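Local coordinates for protein Myo-inositol 2-dehydrogenase (Thermotoga maritima, PDB 3EZY) that catalyses the NAD(+)-dependent oxidation of myo-inositol to scyllo-inosose and probably serves in a myo-inositol degradation pathway, at residues Y30-V35 against E50-D55; E187-V192 against L217-G222; V198-E203 against V210-V215. All coordinates share one frame; numbering follows the deposited sequence.

Interaction 1 lies in the parallel sheet of the nucleotide-binding Rossmann fold, at the edge strand 51-53. Interactions 2 and 3 sit on the mixed sheet of the C-terminal domain, where strands 189-197 and 212-219 are neighbours. Interaction 1 comes first in the chain; interaction 3 then falls between the two segments of interaction 2, which joins one end of the strand pair while interaction 3 closes the other. The centres of interactions 2 and 3 are about 25 Å apart, bridged by packing of Val192 on Val215; that of interaction 1 is about 43 and 38 Å from them. Both C-terminal contacts touch a second subunit, so this sheet also takes part in assembly.

Interaction 1 of 3, residues Y30-V35 against E50-D55; sequences YAISDV and EKAYKD
Ala31 and Ile32 pair with Lys51 and Ala52 in parallel register, through backbone bonds made by Tyr30, Ile32, Lys51 and Tyr53. Lys51 N donates to Tyr30 O in the carbonyl plane, Ile32 N to Lys51 O, and Tyr53 N to Ile32 O at 2.8 Å. Ser33 adds a side-chain bond: with OG anti to the backbone N (chi1 172°), the hydroxyl gives its proton to Tyr53 O at 2.7 Å, 33° out of the carbonyl plane. Ser33 OG also accepts from a water that donates in turn to Lys54 O. The two strands and helix 37-47 between them form a beta-alpha-beta unit of the Rossmann fold, with 51-53 at the sheet edge. Apolar contacts divide by face. Ile32 CG1 rests on Ala52 CB at 4.0 Å, on the side covered by Leu40 of helix 37-47. On the other face Ala31 CB meets the edge of the Tyr53 ring at CE2, also at 4.0 Å, and Leu59 packs over both residues. Tyr30 runs alongside Lys51, its OH 3.6 Å from Lys51 CG and hydrogen-bonded to Asn64; the Tyr53 hydroxyl bonds Asp62.

Interaction 2 of 3, residues E187-V192 against L217-G222; sequences EEVEEV and LRFKSG
Val189 and Phe219 pair where strands 189-197 and 212-219 run antiparallel in the C-terminal domain sheet, and a classic beta bulge follows at once: Glu190 and Glu191 both face Arg218. Glu190 N makes a nearly straight bond of 2.7 Å to Arg218 O, whereas the bond from Glu191 N to the same oxygen is weak. Beyond the bulge, Arg218 N returns a bond to Glu191 O.

The extra residue shifts the register by one. Val189 puts one methyl on each of two neighbours: CG1 touches Arg218 O, and CG2 comes against the Phe219 ring 3.7 Å from CE1. Phe219 is thus wedged between two partners, its CB and CD1 meeting the Glu187 chain. Val192 and Leu217 project together from the sheet, with CG2 of the valine 3.9 Å from CD2 of the leucine. Helix 306-325 packs on both valines, while helix 174-185 covers Leu217 and Phe219. On the other face Glu191 OE2 touches Arg218 CD at 3.9 Å, the carboxylate and guanidinium planes 72° apart; its charge stays beyond salt-bridge distance of Arg218 NE, which pairs instead with Asp195 of the second subunit.

The chain turns at the strand's last residue, a type I turn from Phe219 to Gly222. Glu190 chi1 (-41°) sets its CG 3.5 Å from Lys220 N, which bonds to Glu188 O, and a bend at chi2 lays OE2 against Lys220 CA and CB. From two residues before the strand, Glu187 lays its CD 3.5 Å from Phe219 CB. Its carboxylate fits against Ser221 like a fork, both oxygens using syn lone pairs: OE1 accepts from Ser221 N at 2.7 Å and OE2 from Ser221 OG at 2.6 Å.

Interaction 3 of 3, residues V198-E203 against V210-V215; sequences VLVDEE and VDTAVV
The backbone of 198-203 curls round the Asp211 carboxylate, so that three successive amides, Leu199 N, Val200 N and Asp201 N, all donate to it. Asp211 gets there with CG tucked over its own main chain, flanked by N and C (chi1 54°). Leu199 N meets the syn lone pair of Asp211 OD1 at 2.7 Å in an almost straight bond of 173°. Asp211 OD2 is gripped twice from one face of its plane, by Val200 N at 2.7 Å and by Asp201 N at 3.1 Å; the first comes from above the plane, the second on the anti side. Thr212 OG1 donates to Asp211 OD1, also on the anti side, at 2.8 Å.

Val200 closes on the carboxylate with aliphatic groups: its CB lies 3.3 Å from Asp211 OD2, and its CG2 touches Asp211 CG. Leu199 crosses Thr212 at about a right angle, its CD1 3.9 Å from Thr212 OG1. Asp211 and Thr212 both face Ser197, a classic beta bulge where strands 189-197 and 212-219 meet, and Leu199 also packs on Gly222 of the second subunit. Asp201 in turn is the N-cap of helix 202-206: Asp201 OD1 accepts from Glu203 N at 2.8 Å. With four donors shared evenly between its two oxygens, the buried Asp211 carboxylate is well satisfied, which would favour its charged form and probably helps hold the chain as it enters helix 202-206.

Interaction 1 of 3, residues Y30-V35 against E50-D55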
loop_
_atom_site.group_PDB
_atom_site.type_symbol
_atom_site.label_atom_id
_atom_site.label_comp_id
_atom_site.label_asym_id
_atom_site.label_seq_id
_atom_site.Cartn_x
_atom_site.Cartn_y
_atom_site.Cartn_z
ATOM N N TYR A 30 -30.353 -21.235 25.073
ATOM C CA TYR A 30 -31.186 -22.008 25.984
ATOM C C TYR A 30 -31.147 -23.486 25.657
ATOM O O TYR A 30 -31.226 -24.320 26.565
ATOM C CB TYR A 30 -32.634 -21.509 25.956
ATOM C CG TYR A 30 -33.604 -22.391 26.705
ATOM C CD1 TYR A 30 -33.757 -22.271 28.074
ATOM C CD2 TYR A 30 -34.363 -23.342 26.048
ATOM C CE1 TYR A 30 -34.635 -23.070 28.771
ATOM C CE2 TYR A 30 -35.241 -24.148 26.734
ATOM C CZ TYR A 30 -35.376 -24.001 28.095
ATOM O OH TYR A 30 -36.267 -24.797 28.796
ATOM N N ALA A 31 -31.095 -23.815 24.370
ATOM C CA ALA A 31 -31.142 -25.220 23.944
ATOM C C ALA A 31 -30.240 -25.491 22.761
ATOM O O ALA A 31 -30.062 -24.645 21.894
ATOM C CB ALA A 31 -32.582 -25.645 23.597
ATOM N N ILE A 32 -29.697 -26.698 22.719
ATOM C CA ILE A 32 -28.946 -27.139 21.568
ATOM C C ILE A 32 -29.455 -28.498 21.125
ATOM O O ILE A 32 -30.060 -29.249 21.916
ATOM C CB ILE A 32 -27.413 -27.218 21.868
ATOM C CG1 ILE A 32 -27.124 -28.086 23.130
ATOM C CG2 ILE A 32 -26.817 -25.827 21.945
ATOM C CD1 ILE A 32 -25.647 -28.367 23.349
ATOM N N SER A 33 -29.226 -28.823 19.862
ATOM C CA SER A 33 -29.638 -30.113 19.357
ATOM C C SER A 33 -28.605 -30.529 18.332
ATOM O O SER A 33 -28.098 -29.687 17.580
ATOM C CB SER A 33 -31.028 -30.055 18.704
ATOM O OG SER A 33 -31.344 -31.275 18.049
ATOM N N ASP A 34 -28.285 -31.821 18.325
ATOM C CA ASP A 34 -27.387 -32.362 17.336
ATOM C C ASP A 34 -27.631 -33.859 17.392
ATOM O O ASP A 34 -27.982 -34.389 18.439
ATOM C CB ASP A 34 -25.927 -32.017 17.675
ATOM C CG ASP A 34 -24.954 -32.375 16.547
ATOM O OD1 ASP A 34 -24.417 -33.506 16.531
ATOM O OD2 ASP A 34 -24.663 -31.516 15.705
ATOM N N VAL A 35 -27.450 -34.537 16.270
ATOM C CA VAL A 35 -27.721 -35.960 16.259
ATOM C C VAL A 35 -26.556 -36.815 16.784
ATOM O O VAL A 35 -26.737 -38.008 17.005
ATOM C CB VAL A 35 -28.203 -36.441 14.870
ATOM C CG1 VAL A 35 -29.670 -35.961 14.635
ATOM C CG2 VAL A 35 -27.251 -35.968 13.774
ATOM N N GLU A 50 -28.954 -25.048 29.175
ATOM C CA GLU A 50 -30.078 -25.678 29.883
ATOM C C GLU A 50 -30.593 -27.001 29.313
ATOM O O GLU A 50 -30.772 -27.966 30.062
ATOM C CB GLU A 50 -31.254 -24.716 29.964
ATOM C CG GLU A 50 -31.374 -24.089 31.312
ATOM C CD GLU A 50 -31.001 -22.631 31.327
ATOM O OE1 GLU A 50 -31.015 -22.065 32.430
ATOM O OE2 GLU A 50 -30.712 -22.049 30.259
ATOM N N LYS A 51 -30.885 -27.023 28.010
ATOM C CA LYS A 51 -31.500 -28.184 27.380
ATOM C C LYS A 51 -30.676 -28.677 26.183
ATOM O O LYS A 51 -30.206 -27.888 25.354
ATOM C CB LYS A 51 -32.902 -27.813 26.888
ATOM C CG LYS A 51 -33.849 -27.411 28.004
ATOM C CD LYS A 51 -34.150 -28.601 28.951
ATOM C CE LYS A 51 -34.309 -29.912 28.172
ATOM N NZ LYS A 51 -34.717 -31.073 29.022
ATOM N N ALA A 52 -30.524 -29.980 26.066
ATOM C CA ALA A 52 -29.871 -30.524 24.901
ATOM C C ALA A 52 -30.804 -31.574 24.358
ATOM O O ALA A 52 -31.224 -32.451 25.093
ATOM C CB ALA A 52 -28.521 -31.139 25.294
ATOM N N TYR A 53 -31.131 -31.502 23.077
ATOM C CA TYR A 53 -32.094 -32.422 22.479
ATOM C C TYR A 53 -31.508 -33.212 21.325
ATOM O O TYR A 53 -30.970 -32.627 20.379
ATOM C CB TYR A 53 -33.292 -31.625 21.934
ATOM C CG TYR A 53 -34.133 -30.932 22.973
ATOM C CD1 TYR A 53 -35.005 -31.666 23.799
ATOM C CD2 TYR A 53 -34.119 -29.559 23.098
ATOM C CE1 TYR A 53 -35.810 -31.034 24.740
ATOM C CE2 TYR A 53 -34.910 -28.913 24.041
ATOM C CZ TYR A 53 -35.758 -29.665 24.860
ATOM O OH TYR A 53 -36.565 -29.040 25.793
ATOM N N LYS A 54 -31.660 -34.533 21.363
ATOM C CA LYS A 54 -31.284 -35.380 20.231
ATOM C C LYS A 54 -32.196 -35.156 19.038
ATOM O O LYS A 54 -31.753 -35.137 17.893
ATOM C CB LYS A 54 -31.334 -36.868 20.607
ATOM C CG LYS A 54 -30.165 -37.330 21.413
ATOM C CD LYS A 54 -30.285 -38.837 21.726
ATOM C CE LYS A 54 -30.854 -39.598 20.508
ATOM N NZ LYS A 54 -30.246 -40.980 20.412
ATOM N N ASP A 55 -33.471 -34.955 19.309
ATOM C CA ASP A 55 -34.446 -34.743 18.238
ATOM C C ASP A 55 -34.718 -33.249 18.093
ATOM O O ASP A 55 -35.185 -32.634 19.022
ATOM C CB ASP A 55 -35.728 -35.461 18.636
ATOM C CG ASP A 55 -36.858 -35.247 17.643
ATOM O OD1 ASP A 55 -36.664 -34.513 16.632
ATOM O OD2 ASP A 55 -37.945 -35.825 17.891
HETATM O O HOH W 1 -30.382 -33.027 16.084
#

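Interaction 2 of 3, residues E187-V192 against L217-G222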
loop_
_atom_site.group_PDB
_atom_site.type_symbol
_atom_site.label_atom_id
_atom_site.label_comp_id
_atom_site.label_asym_id
_atom_site.label_seq_id
_atom_site.Cartn_x
_atom_site.Cartn_y
_atom_site.Cartn_z
ATOM N N GLU A 187 -29.854 -3.732 -7.339
ATOM C CA GLU A 187 -30.783 -4.064 -8.418
ATOM C C GLU A 187 -30.631 -5.514 -8.791
ATOM O O GLU A 187 -29.682 -6.191 -8.352
ATOM C CB GLU A 187 -30.558 -3.207 -9.662
ATOM C CG GLU A 187 -29.129 -3.272 -10.152
ATOM C CD GLU A 187 -28.919 -2.616 -11.517
ATOM O OE1 GLU A 187 -29.798 -2.774 -12.405
ATOM O OE2 GLU A 187 -27.842 -2.009 -11.710
ATOM N N GLU A 188 -31.552 -5.977 -9.622
ATOM C CA GLU A 188 -31.599 -7.374 -10.001
ATOM C C GLU A 188 -30.729 -7.687 -11.188
ATOM O O GLU A 188 -30.504 -6.836 -12.069
ATOM C CB GLU A 188 -33.050 -7.817 -10.288
ATOM C CG GLU A 188 -33.987 -7.666 -9.057
ATOM C CD GLU A 188 -33.614 -8.585 -7.890
ATOM O OE1 GLU A 188 -32.904 -9.598 -8.093
ATOM O OE2 GLU A 188 -34.052 -8.315 -6.765
ATOM N N VAL A 189 -30.247 -8.925 -11.198
ATOM C CA VAL A 189 -29.623 -9.534 -12.376
ATOM C C VAL A 189 -30.666 -10.103 -13.352
ATOM O O VAL A 189 -31.616 -10.782 -12.951
ATOM C CB VAL A 189 -28.724 -10.678 -11.969
ATOM C CG1 VAL A 189 -28.036 -11.316 -13.207
ATOM C CG2 VAL A 189 -27.734 -10.208 -10.959
ATOM N N GLU A 190 -30.468 -9.899 -14.641
ATOM C CA GLU A 190 -31.442 -10.382 -15.592
ATOM C C GLU A 190 -30.922 -11.545 -16.396
ATOM O O GLU A 190 -31.704 -12.376 -16.843
ATOM C CB GLU A 190 -31.802 -9.254 -16.542
ATOM C CG GLU A 190 -31.937 -7.942 -15.806
ATOM C CD GLU A 190 -33.376 -7.514 -15.607
ATOM O OE1 GLU A 190 -34.070 -8.047 -14.703
ATOM O OE2 GLU A 190 -33.799 -6.621 -16.365
ATOM N N GLU A 191 -29.597 -11.601 -16.566
ATOM C CA GLU A 191 -28.964 -12.595 -17.400
ATOM C C GLU A 191 -27.573 -13.006 -16.870
ATOM O O GLU A 191 -26.853 -12.192 -16.301
ATOM C CB GLU A 191 -28.827 -11.974 -18.793
ATOM C CG GLU A 191 -28.588 -12.911 -19.912
ATOM C CD GLU A 191 -29.047 -12.286 -21.227
ATOM O OE1 GLU A 191 -29.365 -13.052 -22.161
ATOM O OE2 GLU A 191 -29.102 -11.037 -21.310
ATOM N N VAL A 192 -27.191 -14.254 -17.084
ATOM C CA VAL A 192 -25.943 -14.759 -16.573
ATOM C C VAL A 192 -25.236 -15.603 -17.636
ATOM O O VAL A 192 -25.882 -16.320 -18.403
ATOM C CB VAL A 192 -26.239 -15.637 -15.338
ATOM C CG1 VAL A 192 -25.090 -16.477 -14.960
ATOM C CG2 VAL A 192 -26.694 -14.771 -14.152
ATOM N N LEU A 217 -22.549 -11.246 -15.157
ATOM C CA LEU A 217 -23.887 -10.828 -14.771
ATOM C C LEU A 217 -24.247 -9.594 -15.589
ATOM O O LEU A 217 -23.439 -8.687 -15.716
ATOM C CB LEU A 217 -23.929 -10.420 -13.297
ATOM C CG LEU A 217 -23.265 -11.366 -12.292
ATOM C CD1 LEU A 217 -23.280 -10.703 -10.886
ATOM C CD2 LEU A 217 -24.005 -12.706 -12.266
ATOM N N ARG A 218 -25.455 -9.574 -16.148
ATOM C CA ARG A 218 -26.030 -8.360 -16.686
ATOM C C ARG A 218 -27.191 -7.927 -15.782
ATOM O O ARG A 218 -28.217 -8.657 -15.602
ATOM C CB ARG A 218 -26.508 -8.558 -18.126
ATOM C CG ARG A 218 -27.447 -7.457 -18.571
ATOM C CD ARG A 218 -27.852 -7.601 -20.033
ATOM N NE ARG A 218 -26.747 -7.294 -20.928
ATOM C CZ ARG A 218 -26.451 -6.070 -21.359
ATOM N NH1 ARG A 218 -27.184 -5.024 -20.978
ATOM N NH2 ARG A 218 -25.418 -5.894 -22.165
ATOM N N PHE A 219 -27.045 -6.743 -15.220
ATOM C CA PHE A 219 -28.072 -6.184 -14.351
ATOM C C PHE A 219 -29.133 -5.406 -15.127
ATOM O O PHE A 219 -28.923 -4.955 -16.260
ATOM C CB PHE A 219 -27.441 -5.244 -13.343
ATOM C CG PHE A 219 -26.497 -5.917 -12.389
ATOM C CD1 PHE A 219 -26.963 -6.397 -11.158
ATOM C CD2 PHE A 219 -25.137 -6.071 -12.730
ATOM C CE1 PHE A 219 -26.089 -6.984 -10.246
ATOM C CE2 PHE A 219 -24.255 -6.666 -11.850
ATOM C CZ PHE A 219 -24.715 -7.137 -10.608
ATOM N N LYS A 220 -30.273 -5.220 -14.476
ATOM C CA LYS A 220 -31.405 -4.491 -15.051
ATOM C C LYS A 220 -31.007 -3.158 -15.693
ATOM O O LYS A 220 -31.470 -2.845 -16.774
ATOM C CB LYS A 220 -32.438 -4.273 -13.946
ATOM C CG LYS A 220 -33.659 -3.484 -14.325
ATOM C CD LYS A 220 -34.600 -3.436 -13.099
ATOM C CE LYS A 220 -35.501 -2.202 -13.113
ATOM N NZ LYS A 220 -36.413 -2.291 -14.311
ATOM N N SER A 221 -30.121 -2.402 -15.045
ATOM C CA SER A 221 -29.667 -1.095 -15.540
ATOM C C SER A 221 -28.718 -1.166 -16.747
ATOM O O SER A 221 -28.373 -0.135 -17.319
ATOM C CB SER A 221 -28.946 -0.325 -14.411
ATOM O OG SER A 221 -27.676 -0.936 -14.103
ATOM N N GLY A 222 -28.268 -2.365 -17.112
ATOM C CA GLY A 222 -27.198 -2.498 -18.112
ATOM C C GLY A 222 -25.789 -2.570 -17.515
ATOM O O GLY A 222 -24.839 -2.872 -18.211
#

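Interaction 3 of 3, residues V198-E203 against V210-V215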
loop_
_atom_site.group_PDB
_atom_site.type_symbol
_atom_site.label_atom_id
_atom_site.label_comp_id
_atom_site.label_asym_id
_atom_site.label_seq_id
_atom_site.Cartn_x
_atom_site.Cartn_y
_atom_site.Cartn_z
ATOM N N VAL A 198 -11.626 -27.678 -14.516
ATOM C CA VAL A 198 -11.088 -28.465 -13.429
ATOM C C VAL A 198 -9.569 -28.307 -13.442
ATOM O O VAL A 198 -8.859 -28.872 -14.291
ATOM C CB VAL A 198 -11.464 -29.943 -13.542
ATOM C CG1 VAL A 198 -10.708 -30.570 -14.684
ATOM C CG2 VAL A 198 -11.142 -30.667 -12.225
ATOM N N LEU A 199 -9.061 -27.479 -12.514
ATOM C CA LEU A 199 -7.643 -27.121 -12.537
ATOM C C LEU A 199 -6.940 -27.414 -11.214
ATOM O O LEU A 199 -5.724 -27.328 -11.140
ATOM C CB LEU A 199 -7.477 -25.643 -12.924
ATOM C CG LEU A 199 -8.156 -25.191 -14.227
ATOM C CD1 LEU A 199 -8.102 -23.669 -14.389
ATOM C CD2 LEU A 199 -7.508 -25.817 -15.425
ATOM N N VAL A 200 -7.706 -27.773 -10.179
ATOM C CA VAL A 200 -7.156 -28.056 -8.851
ATOM C C VAL A 200 -7.117 -29.564 -8.546
ATOM O O VAL A 200 -6.054 -30.097 -8.236
ATOM C CB VAL A 200 -7.979 -27.383 -7.738
ATOM C CG1 VAL A 200 -7.349 -27.625 -6.365
ATOM C CG2 VAL A 200 -8.191 -25.871 -8.037
ATOM N N ASP A 201 -8.260 -30.249 -8.651
ATOM C CA ASP A 201 -8.340 -31.678 -8.331
ATOM C C ASP A 201 -9.202 -32.461 -9.340
ATOM O O ASP A 201 -10.416 -32.283 -9.392
ATOM C CB ASP A 201 -8.896 -31.857 -6.908
ATOM C CG ASP A 201 -9.139 -33.338 -6.528
ATOM O OD1 ASP A 201 -8.708 -34.267 -7.254
ATOM O OD2 ASP A 201 -9.777 -33.572 -5.480
ATOM N N GLU A 202 -8.576 -33.337 -10.128
ATOM C CA GLU A 202 -9.306 -34.155 -11.111
ATOM C C GLU A 202 -10.525 -34.885 -10.508
ATOM O O GLU A 202 -11.494 -35.148 -11.216
ATOM C CB GLU A 202 -8.361 -35.150 -11.798
ATOM C CG GLU A 202 -8.025 -36.325 -10.891
ATOM C CD GLU A 202 -7.084 -37.331 -11.554
ATOM O OE1 GLU A 202 -6.442 -38.107 -10.806
ATOM O OE2 GLU A 202 -6.976 -37.321 -12.813
ATOM N N GLU A 203 -10.501 -35.173 -9.207
ATOM C CA GLU A 203 -11.648 -35.824 -8.541
ATOM C C GLU A 203 -12.920 -34.975 -8.564
ATOM O O GLU A 203 -14.029 -35.500 -8.724
ATOM C CB GLU A 203 -11.315 -36.231 -7.103
ATOM C CG GLU A 203 -10.312 -37.400 -6.975
ATOM C CD GLU A 203 -10.803 -38.706 -7.641
ATOM O OE1 GLU A 203 -11.976 -39.138 -7.424
ATOM O OE2 GLU A 203 -9.998 -39.300 -8.401
ATOM N N VAL A 210 -16.845 -28.368 -11.149
ATOM C CA VAL A 210 -15.657 -27.665 -11.592
ATOM C C VAL A 210 -15.048 -27.067 -10.334
ATOM O O VAL A 210 -15.732 -26.986 -9.312
ATOM C CB VAL A 210 -15.991 -26.564 -12.648
ATOM C CG1 VAL A 210 -16.505 -27.202 -13.950
ATOM C CG2 VAL A 210 -17.027 -25.577 -12.089
ATOM N N ASP A 211 -13.786 -26.671 -10.387
ATOM C CA ASP A 211 -13.142 -26.074 -9.201
ATOM C C ASP A 211 -12.710 -24.611 -9.383
ATOM O O ASP A 211 -12.166 -24.001 -8.449
ATOM C CB ASP A 211 -11.939 -26.914 -8.737
ATOM C CG ASP A 211 -10.939 -27.170 -9.833
ATOM O OD1 ASP A 211 -10.678 -26.267 -10.651
ATOM O OD2 ASP A 211 -10.370 -28.292 -9.859
ATOM N N THR A 212 -12.899 -24.096 -10.592
ATOM C CA THR A 212 -12.480 -22.733 -10.993
ATOM C C THR A 212 -13.598 -22.243 -11.905
ATOM O O THR A 212 -14.012 -22.982 -12.784
ATOM C CB THR A 212 -11.188 -22.799 -11.844
ATOM O OG1 THR A 212 -10.196 -23.559 -11.143
ATOM C CG2 THR A 212 -10.634 -21.393 -12.140
ATOM N N ALA A 213 -14.139 -21.047 -11.691
ATOM C CA ALA A 213 -15.222 -20.595 -12.554
ATOM C C ALA A 213 -15.260 -19.080 -12.654
ATOM O O ALA A 213 -14.730 -18.364 -11.788
ATOM C CB ALA A 213 -16.530 -21.104 -12.052
ATOM N N VAL A 214 -15.883 -18.619 -13.729
ATOM C CA VAL A 214 -16.119 -17.217 -13.995
ATOM C C VAL A 214 -17.614 -17.089 -14.333
ATOM O O VAL A 214 -18.163 -17.966 -15.020
ATOM C CB VAL A 214 -15.254 -16.743 -15.191
ATOM C CG1 VAL A 214 -15.739 -15.371 -15.676
ATOM C CG2 VAL A 214 -13.798 -16.685 -14.826
ATOM N N VAL A 215 -18.274 -16.030 -13.840
ATOM C CA VAL A 215 -19.682 -15.798 -14.108
ATOM C C VAL A 215 -19.904 -14.320 -14.455
ATOM O O VAL A 215 -19.492 -13.427 -13.711
ATOM C CB VAL A 215 -20.569 -16.138 -12.881
ATOM C CG1 VAL A 215 -22.009 -15.707 -13.135
ATOM C CG2 VAL A 215 -20.523 -17.622 -12.549
#